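Local coordinates for protein polyketide synthase (Lyngbya majuscula 19L, PDB 3QIT) that releases the polyketide chain in curacin A biosynthesis as a decarboxylating thioesterase, forming a terminal alkene with loss of sulfate, at residues Pro161-Ala166 with Ile184-Ile189. Residues are numbered along the deposited sequence; the frame is centred on the assembly and turned at random.
Sequences PDVATA and ILAQRI
Val-163 and Ala-166, three residues apart on the first turn of helix 163-173, meet Ala-186 near the C-terminal end of helix 179-188 through small apolar groups. The CG1 methyl of Val-163 does most of the touching: it lies 3.8 Å from Ala-186 CB and 3.7 Å from the backbone N of Gln-187, resting against the helix backbone as well as the methyl. With CG1 anti to the backbone N (chi1 175°), this branch is carried out to the facing helix. Ala-166 adds a methyl-to-methyl contact, CB to Ala-186 CB at 4.1 Å, and the same pair has the closest CA atoms, Ala-166 CA lying 6.0 Å from Ala-186 CA. Ala-186 also touches Ala-167 and Leu-170 farther along helix 163-173. The two helices form a helical hairpin within the long insertion that follows core strand 120-126 and precedes 234-239 in sequence, where α/β-hydrolases commonly carry their lid. No hydrogen bond crosses between 161-166 and 184-189; polar bonding secures the helix start instead. Asp-162 is the N-cap, its OD1 accepting from Thr-165 N at 2.9 Å, nearly along the C-O axis, and from Thr-165 OG1 at 2.8 Å on the syn side, 31° out of the carboxylate plane. Beyond the other helix's end, Thr-190 touches both Val-163 and Ala-166, while its OG1 hydrogen-bonds to Ala-186 O.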
loop_
_atom_site.group_PDB
_atom_site.type_symbol
_atom_site.label_atom_id
_atom_site.label_comp_id
_atom_site.label_asym_id
_atom_site.label_seq_id
_atom_site.Cartn_x
_atom_site.Cartn_y
_atom_site.Cartn_z
ATOM N N PRO B 161 -19.609 16.475 22.783
ATOM C CA PRO B 161 -19.950 16.422 24.206
ATOM C C PRO B 161 -20.616 15.109 24.630
ATOM O O PRO B 161 -20.519 14.736 25.803
ATOM C CB PRO B 161 -20.917 17.595 24.383
ATOM C CG PRO B 161 -21.417 17.922 23.045
ATOM C CD PRO B 161 -20.295 17.583 22.091
ATOM N N ASP B 162 -21.293 14.437 23.695
ATOM C CA ASP B 162 -22.009 13.181 23.971
ATOM C C ASP B 162 -22.328 12.392 22.698
ATOM O O ASP B 162 -22.125 12.880 21.583
ATOM C CB ASP B 162 -23.303 13.437 24.778
ATOM C CG ASP B 162 -24.210 14.475 24.140
ATOM O OD1 ASP B 162 -24.274 14.559 22.902
ATOM O OD2 ASP B 162 -24.873 15.225 24.888
ATOM N N VAL B 163 -22.824 11.165 22.867
ATOM C CA VAL B 163 -23.099 10.302 21.721
ATOM C C VAL B 163 -24.258 10.864 20.904
ATOM O O VAL B 163 -24.250 10.754 19.683
ATOM C CB VAL B 163 -23.374 8.819 22.157
ATOM C CG1 VAL B 163 -23.782 7.952 20.951
ATOM C CG2 VAL B 163 -22.143 8.248 22.808
ATOM N N ALA B 164 -25.229 11.493 21.573
ATOM C CA ALA B 164 -26.379 12.101 20.883
ATOM C C ALA B 164 -25.923 13.139 19.837
ATOM O O ALA B 164 -26.524 13.259 18.779
ATOM C CB ALA B 164 -27.309 12.769 21.887
ATOM N N THR B 165 -24.878 13.889 20.161
ATOM C CA THR B 165 -24.326 14.891 19.235
ATOM C C THR B 165 -23.678 14.214 18.018
ATOM O O THR B 165 -23.868 14.656 16.887
ATOM C CB THR B 165 -23.366 15.843 19.964
ATOM O OG1 THR B 165 -24.089 16.535 20.998
ATOM C CG2 THR B 165 -22.758 16.859 18.992
ATOM N N ALA B 166 -22.981 13.092 18.249
ATOM C CA ALA B 166 -22.386 12.331 17.155
ATOM C C ALA B 166 -23.493 11.770 16.297
ATOM O O ALA B 166 -23.403 11.798 15.061
ATOM C CB ALA B 166 -21.510 11.184 17.683
ATOM N N ILE B 184 -27.873 4.114 17.264
ATOM C CA ILE B 184 -27.248 2.800 17.220
ATOM C C ILE B 184 -25.852 2.830 16.505
ATOM O O ILE B 184 -24.851 2.238 16.982
ATOM C CB ILE B 184 -28.274 1.812 16.573
ATOM C CG1 ILE B 184 -29.345 1.466 17.631
ATOM C CG2 ILE B 184 -27.602 0.571 16.005
ATOM C CD1 ILE B 184 -30.627 0.863 17.064
ATOM N N LEU B 185 -25.794 3.537 15.389
ATOM C CA LEU B 185 -24.543 3.668 14.610
ATOM C C LEU B 185 -23.483 4.436 15.407
ATOM O O LEU B 185 -22.371 3.968 15.563
ATOM C CB LEU B 185 -24.832 4.379 13.305
ATOM C CG LEU B 185 -25.618 3.526 12.301
ATOM C CD1 LEU B 185 -26.184 4.436 11.203
ATOM C CD2 LEU B 185 -24.736 2.458 11.718
ATOM N N ALA B 186 -23.881 5.574 15.981
ATOM C CA ALA B 186 -22.937 6.406 16.764
ATOM C C ALA B 186 -22.413 5.685 18.009
ATOM O O ALA B 186 -21.242 5.810 18.355
ATOM C CB ALA B 186 -23.591 7.747 17.150
ATOM N N GLN B 187 -23.310 4.980 18.715
ATOM C CA GLN B 187 -22.988 4.111 19.837
ATOM C C GLN B 187 -21.839 3.169 19.520
ATOM O O GLN B 187 -20.915 3.015 20.318
ATOM C CB GLN B 187 -24.276 3.305 20.157
ATOM C CG GLN B 187 -24.271 2.266 21.261
ATOM C CD GLN B 187 -25.699 1.677 21.461
ATOM O OE1 GLN B 187 -26.218 0.971 20.599
ATOM N NE2 GLN B 187 -26.318 1.983 22.589
ATOM N N ARG B 188 -21.854 2.602 18.320
ATOM C CA ARG B 188 -20.847 1.626 17.951
ATOM C C ARG B 188 -19.476 2.259 17.656
ATOM O O ARG B 188 -18.436 1.646 17.895
ATOM C CB ARG B 188 -21.329 0.778 16.768
ATOM C CG ARG B 188 -20.411 -0.391 16.465
ATOM C CD ARG B 188 -21.139 -1.468 15.687
ATOM N NE ARG B 188 -20.273 -2.626 15.441
ATOM C CZ ARG B 188 -19.504 -2.813 14.364
ATOM N NH1 ARG B 188 -19.452 -1.898 13.407
ATOM N NH2 ARG B 188 -18.776 -3.932 14.255
ATOM N N ILE B 189 -19.494 3.487 17.147
ATOM C CA ILE B 189 -18.265 4.117 16.657
ATOM C C ILE B 189 -17.880 5.382 17.397
ATOM O O ILE B 189 -17.253 6.262 16.829
ATOM C CB ILE B 189 -18.283 4.359 15.135
ATOM C CG1 ILE B 189 -19.504 5.200 14.687
ATOM C CG2 ILE B 189 -18.163 2.989 14.393
ATOM C CD1 ILE B 189 -19.319 5.782 13.249
#